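Local structure of putative diguanylate cyclase (GGDEF) with PAS/PAC domain (Rhodopseudomonas palustris, 3LIF) at residues S23-A28 with L232-A237; I169-S174 with L178-P183. The protein probably makes cyclic di-GMP from two GTP molecules through its GGDEF domain, the present chain being the extracellular PDC-fold sensor domain of this membrane protein. All blocks are in the same frame, centred on the assembly; numbering follows the deposited sequence.

Contact 1 of 2, residues S23-A28 with L232-A237; sequences SLAEHA and LVVTVA
Helix segment 23-28 runs over strand 232-237 with Ala-25 facing Val-234, their two CA atoms 6.0 Å apart. The segment axes come within 8.1 Å, and their N-to-C directions make an angle of 146°, so the two run roughly antiparallel. No hydrogen bond links them; valine methyls and the leucine end pack against one another and against the helix backbone. Val-234 stands up from the strand beneath the helix and divides its two methyls: CG1 lies against the backbone of Leu-24, 4.0 Å from Leu-24 O, while CG2 reaches the CB of Ala-25 at 4.0 Å. The small methyl of Ala-25 suits this place, since the helix backbone itself can come down onto the valine. This is the layering of a PDC sensor domain, in which the long N-terminal helix 5-47 packs against a five-stranded antiparallel sheet with strand 232-239 at its centre. Trimming Val-234 to an alanine removes both methyls, which would probably open a gap under the helix and leave the backbone of Leu-24 and the CB of Ala-25 without their apolar cover. Further along, Leu-24 has CG anti to its carbonyl carbon (chi1 -61°) and CD1 extended beyond it (chi2 173°), and CD1 meets the branched end of Val-236, 3.9 Å from Val-236 CG2. The leucine also touches Ile-169 and Phe-161.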
loop_
_atom_site.group_PDB
_atom_site.type_symbol
_atom_site.label_atom_id
_atom_site.label_comp_id
_atom_site.label_asym_id
_atom_site.label_seq_id
_atom_site.Cartn_x
_atom_site.Cartn_y
_atom_site.Cartn_z
ATOM N N SER A 23 2.484 -1.935 15.805
ATOM C CA SER A 23 1.309 -1.130 15.526
ATOM C C SER A 23 1.189 -0.716 14.061
ATOM O O SER A 23 0.122 -0.777 13.487
ATOM C CB SER A 23 1.350 0.132 16.359
ATOM O OG SER A 23 1.099 -0.209 17.677
ATOM N N LEU A 24 2.287 -0.233 13.480
ATOM C CA LEU A 24 2.301 0.162 12.085
ATOM C C LEU A 24 1.896 -1.034 11.183
ATOM O O LEU A 24 1.145 -0.859 10.264
ATOM C CB LEU A 24 3.665 0.766 11.715
ATOM C CG LEU A 24 4.080 2.039 12.479
ATOM C CD1 LEU A 24 5.514 2.495 12.196
ATOM C CD2 LEU A 24 3.178 3.203 12.212
ATOM N N ALA A 25 2.366 -2.239 11.473
ATOM C CA ALA A 25 2.067 -3.392 10.634
ATOM C C ALA A 25 0.557 -3.691 10.666
ATOM O O ALA A 25 -0.078 -3.983 9.648
ATOM C CB ALA A 25 2.842 -4.580 11.097
ATOM N N GLU A 26 -0.026 -3.589 11.847
ATOM C CA GLU A 26 -1.456 -3.813 11.967
ATOM C C GLU A 26 -2.276 -2.766 11.309
ATOM O O GLU A 26 -3.301 -3.036 10.701
ATOM C CB GLU A 26 -1.876 -3.893 13.416
ATOM C CG GLU A 26 -1.423 -5.171 14.008
ATOM C CD GLU A 26 -2.199 -5.448 15.244
ATOM O OE1 GLU A 26 -2.893 -6.504 15.277
ATOM O OE2 GLU A 26 -2.152 -4.578 16.173
ATOM N N HIS A 27 -1.868 -1.545 11.482
ATOM C CA HIS A 27 -2.561 -0.520 10.767
ATOM C C HIS A 27 -2.610 -0.864 9.253
ATOM O O HIS A 27 -3.638 -0.610 8.583
ATOM C CB HIS A 27 -1.825 0.751 10.969
ATOM C CG HIS A 27 -2.420 1.881 10.245
ATOM N ND1 HIS A 27 -1.957 2.296 9.017
ATOM C CD2 HIS A 27 -3.402 2.739 10.592
ATOM C CE1 HIS A 27 -2.633 3.360 8.634
ATOM N NE2 HIS A 27 -3.514 3.654 9.572
ATOM N N ALA A 28 -1.512 -1.428 8.711
ATOM C CA ALA A 28 -1.473 -1.703 7.290
ATOM C C ALA A 28 -2.457 -2.813 7.101
ATOM O O ALA A 28 -3.400 -2.695 6.307
ATOM C CB ALA A 28 -0.101 -2.119 6.817
ATOM N N LEU A 232 3.642 -6.714 2.309
ATOM C CA LEU A 232 4.124 -5.366 2.624
ATOM C C LEU A 232 5.090 -5.460 3.820
ATOM O O LEU A 232 5.039 -6.425 4.565
ATOM C CB LEU A 232 2.934 -4.472 2.966
ATOM C CG LEU A 232 1.900 -4.398 1.843
ATOM C CD1 LEU A 232 0.669 -3.583 2.240
ATOM C CD2 LEU A 232 2.533 -3.765 0.596
ATOM N N VAL A 233 5.954 -4.481 4.006
ATOM C CA VAL A 233 6.800 -4.423 5.187
ATOM C C VAL A 233 6.670 -3.017 5.745
ATOM O O VAL A 233 6.476 -2.079 4.991
ATOM C CB VAL A 233 8.255 -4.617 4.787
ATOM C CG1 VAL A 233 9.156 -4.752 6.022
ATOM C CG2 VAL A 233 8.358 -5.842 3.929
ATOM N N VAL A 234 6.767 -2.834 7.050
ATOM C CA VAL A 234 6.793 -1.453 7.543
ATOM C C VAL A 234 8.126 -1.272 8.185
ATOM O O VAL A 234 8.685 -2.252 8.717
ATOM C CB VAL A 234 5.744 -1.206 8.614
ATOM C CG1 VAL A 234 4.368 -1.139 7.991
ATOM C CG2 VAL A 234 5.804 -2.331 9.666
ATOM N N THR A 235 8.655 -0.051 8.157
ATOM C CA THR A 235 9.883 0.217 8.912
ATOM C C THR A 235 9.724 1.496 9.719
ATOM O O THR A 235 9.068 2.395 9.234
ATOM C CB THR A 235 11.065 0.399 7.975
ATOM O OG1 THR A 235 10.888 1.603 7.205
ATOM C CG2 THR A 235 11.232 -0.818 7.026
ATOM N N VAL A 236 10.292 1.566 10.940
ATOM C CA VAL A 236 10.398 2.813 11.737
ATOM C C VAL A 236 11.844 3.019 12.050
ATOM O O VAL A 236 12.502 2.092 12.504
ATOM C CB VAL A 236 9.887 2.691 13.186
ATOM C CG1 VAL A 236 9.156 3.928 13.566
ATOM C CG2 VAL A 236 9.049 1.521 13.421
ATOM N N ALA A 237 12.320 4.249 11.925
ATOM C CA ALA A 237 13.711 4.563 12.248
ATOM C C ALA A 237 13.833 5.874 13.003
ATOM O O ALA A 237 12.979 6.748 12.876
ATOM C CB ALA A 237 14.524 4.630 11.012
#

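Contact 2 of 2, residues I169-S174 with L178-P183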
loop_
_atom_site.group_PDB
_atom_site.type_symbol
_atom_site.label_atom_id
_atom_site.label_comp_id
_atom_site.label_asym_id
_atom_site.label_seq_id
_atom_site.Cartn_x
_atom_site.Cartn_y
_atom_site.Cartn_z
ATOM N N ILE A 169 9.216 6.841 8.836
ATOM C CA ILE A 169 8.429 5.624 8.670
ATOM C C ILE A 169 8.245 5.274 7.228
ATOM O O ILE A 169 7.982 6.159 6.419
ATOM C CB ILE A 169 7.084 5.783 9.292
ATOM C CG1 ILE A 169 7.297 6.073 10.772
ATOM C CG2 ILE A 169 6.276 4.543 9.099
ATOM C CD1 ILE A 169 6.077 5.903 11.605
ATOM N N SER A 170 8.349 3.997 6.893
ATOM C CA SER A 170 8.100 3.591 5.505
ATOM C C SER A 170 7.133 2.470 5.392
ATOM O O SER A 170 7.070 1.570 6.278
ATOM C CB SER A 170 9.367 3.111 4.853
ATOM O OG SER A 170 10.231 4.194 4.833
ATOM N N LEU A 171 6.427 2.467 4.268
ATOM C CA LEU A 171 5.624 1.317 3.934
ATOM C C LEU A 171 6.190 0.777 2.648
ATOM O O LEU A 171 6.229 1.492 1.655
ATOM C CB LEU A 171 4.173 1.725 3.769
ATOM C CG LEU A 171 3.263 0.590 3.292
ATOM C CD1 LEU A 171 3.218 -0.512 4.257
ATOM C CD2 LEU A 171 1.867 1.054 2.972
ATOM N N LEU A 172 6.666 -0.464 2.671
ATOM C CA LEU A 172 7.229 -1.048 1.469
ATOM C C LEU A 172 6.590 -2.356 1.039
ATOM O O LEU A 172 5.891 -3.030 1.816
ATOM C CB LEU A 172 8.747 -1.229 1.552
ATOM C CG LEU A 172 9.532 -0.028 2.079
ATOM C CD1 LEU A 172 10.036 -0.328 3.534
ATOM C CD2 LEU A 172 10.675 0.312 1.160
ATOM N N HIS A 173 6.812 -2.697 -0.228
ATOM C CA HIS A 173 6.311 -3.948 -0.698
ATOM C C HIS A 173 7.374 -4.943 -0.291
ATOM O O HIS A 173 8.605 -4.644 -0.258
ATOM C CB HIS A 173 6.170 -3.946 -2.198
ATOM C CG HIS A 173 5.511 -5.165 -2.733
ATOM N ND1 HIS A 173 6.186 -6.365 -2.892
ATOM C CD2 HIS A 173 4.233 -5.378 -3.164
ATOM C CE1 HIS A 173 5.351 -7.263 -3.406
ATOM N NE2 HIS A 173 4.154 -6.699 -3.549
ATOM N N SER A 174 6.911 -6.134 0.039
ATOM C CA SER A 174 7.815 -7.215 0.290
ATOM C C SER A 174 9.006 -7.291 -0.698
ATOM O O SER A 174 10.069 -7.731 -0.335
ATOM C CB SER A 174 7.014 -8.474 0.225
ATOM O OG SER A 174 7.904 -9.525 0.254
ATOM N N LEU A 178 8.943 0.825 -2.804
ATOM C CA LEU A 178 8.514 1.757 -1.780
ATOM C C LEU A 178 7.116 2.321 -2.092
ATOM O O LEU A 178 6.928 2.940 -3.115
ATOM C CB LEU A 178 9.551 2.895 -1.658
ATOM C CG LEU A 178 9.093 4.115 -0.801
ATOM C CD1 LEU A 178 8.986 3.790 0.665
ATOM C CD2 LEU A 178 9.966 5.305 -0.967
ATOM N N LEU A 179 6.133 2.117 -1.229
ATOM C CA LEU A 179 4.786 2.723 -1.436
ATOM C C LEU A 179 4.672 4.107 -0.812
ATOM O O LEU A 179 4.106 5.061 -1.366
ATOM C CB LEU A 179 3.691 1.880 -0.796
ATOM C CG LEU A 179 3.213 0.702 -1.626
ATOM C CD1 LEU A 179 4.210 -0.444 -1.432
ATOM C CD2 LEU A 179 1.755 0.310 -1.237
ATOM N N ILE A 180 5.153 4.221 0.403
ATOM C CA ILE A 180 5.179 5.544 0.941
ATOM C C ILE A 180 6.241 5.672 1.985
ATOM O O ILE A 180 6.622 4.694 2.657
ATOM C CB ILE A 180 3.835 6.001 1.487
ATOM C CG1 ILE A 180 3.996 7.464 1.963
ATOM C CG2 ILE A 180 3.316 5.083 2.532
ATOM C CD1 ILE A 180 4.508 8.528 0.716
ATOM N N GLN A 181 6.765 6.877 2.077
ATOM C CA GLN A 181 7.738 7.147 3.093
ATOM C C GLN A 181 7.522 8.513 3.781
ATOM O O GLN A 181 7.242 9.536 3.153
ATOM C CB GLN A 181 9.138 6.845 2.529
ATOM C CG GLN A 181 10.166 7.934 2.643
ATOM C CD GLN A 181 10.542 8.222 4.065
ATOM O OE1 GLN A 181 10.494 7.352 4.926
ATOM N NE2 GLN A 181 10.878 9.449 4.320
ATOM N N TRP A 182 7.536 8.479 5.102
ATOM C CA TRP A 182 7.434 9.694 5.867
ATOM C C TRP A 182 8.808 10.020 6.545
ATOM O O TRP A 182 9.435 9.131 7.155
ATOM C CB TRP A 182 6.256 9.591 6.858
ATOM C CG TRP A 182 6.249 10.729 7.827
ATOM C CD1 TRP A 182 6.689 10.711 9.133
ATOM C CD2 TRP A 182 5.858 12.076 7.560
ATOM N NE1 TRP A 182 6.561 11.956 9.694
ATOM C CE2 TRP A 182 6.058 12.815 8.753
ATOM C CE3 TRP A 182 5.343 12.735 6.433
ATOM C CZ2 TRP A 182 5.763 14.189 8.849
ATOM C CZ3 TRP A 182 5.058 14.135 6.524
ATOM C CH2 TRP A 182 5.266 14.830 7.725
ATOM N N PRO A 183 9.273 11.293 6.489
ATOM C CA PRO A 183 8.657 12.537 5.980
ATOM C C PRO A 183 9.020 12.922 4.516
ATOM O O PRO A 183 8.452 13.845 3.988
ATOM C CB PRO A 183 9.278 13.596 6.903
ATOM C CG PRO A 183 10.676 13.076 7.134
ATOM C CD PRO A 183 10.512 11.587 7.255
#
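Ile-169 and Trp-182 bond in both directions across this antiparallel hairpin: Trp-182 N gives a nearly straight bond of 2.7 Å to Ile-169 O, and Ile-169 N a more bent one of 2.8 Å to Trp-182 O. The next hydrogen-bonded pair is altered by a classic beta bulge. Leu-171 N still bonds Ile-180 O at 2.8 Å, with an N-H...O angle of 175°, but Leu-171 O accepts from two donors, Ile-180 N at 3.2 Å and Leu-179 N at 3.0 Å. Both donors lie in the carbonyl plane. The extra residue moves the register by one, and Leu-172 pairs with Leu-178. With CG1 anti to the backbone N (chi1 -177°), beta-branched Ile-180 sets CG2 between N and the carbonyl carbon, against Leu-171 CB at 3.7 Å; Phe-154 and Tyr-158 of helix 151-158 pack on the same face. On the other face Leu-172 CD2 lies 3.9 Å from Leu-178 CD1. Leu-179, at the bulge, sends CD1 alongside the backbone of His-173, 3.6 Å from His-173 N. The N-H and C=O groups of Ile-169, Leu-171, Ile-180 and Trp-182 are thus bonded across the pair, and sharing one carbonyl between two N-H groups lets strand 178-182 absorb an extra residue; apolar side chains pack on the face of Leu-171 and Ile-180, while the other mixes Leu-172 and Leu-178 with the polar Ser-170 and Gln-181.

Overall arrangement
From the N terminus the chain first runs along helix 5-47, which supplies residues 23-28, and then builds the other five-stranded sheet and helix 151-158. It next makes the hairpin of contact 2, closing a loop of only three residues between its segments. Contact 1 closes only when strand 232-239 arrives, some 200 residues after residues 23-28, so its long loop encloses contact 2 and the two do not cross. The contacts, with centres about 9 Å apart, meet in one sheet: strand 168-173 lies between strands 178-182 and 232-239. Bonds from Val-233 N to Leu-172 O and from Ser-170 N to Thr-235 O probably join them, tying edge strand 178-182 through the sheet to the N-terminal helix.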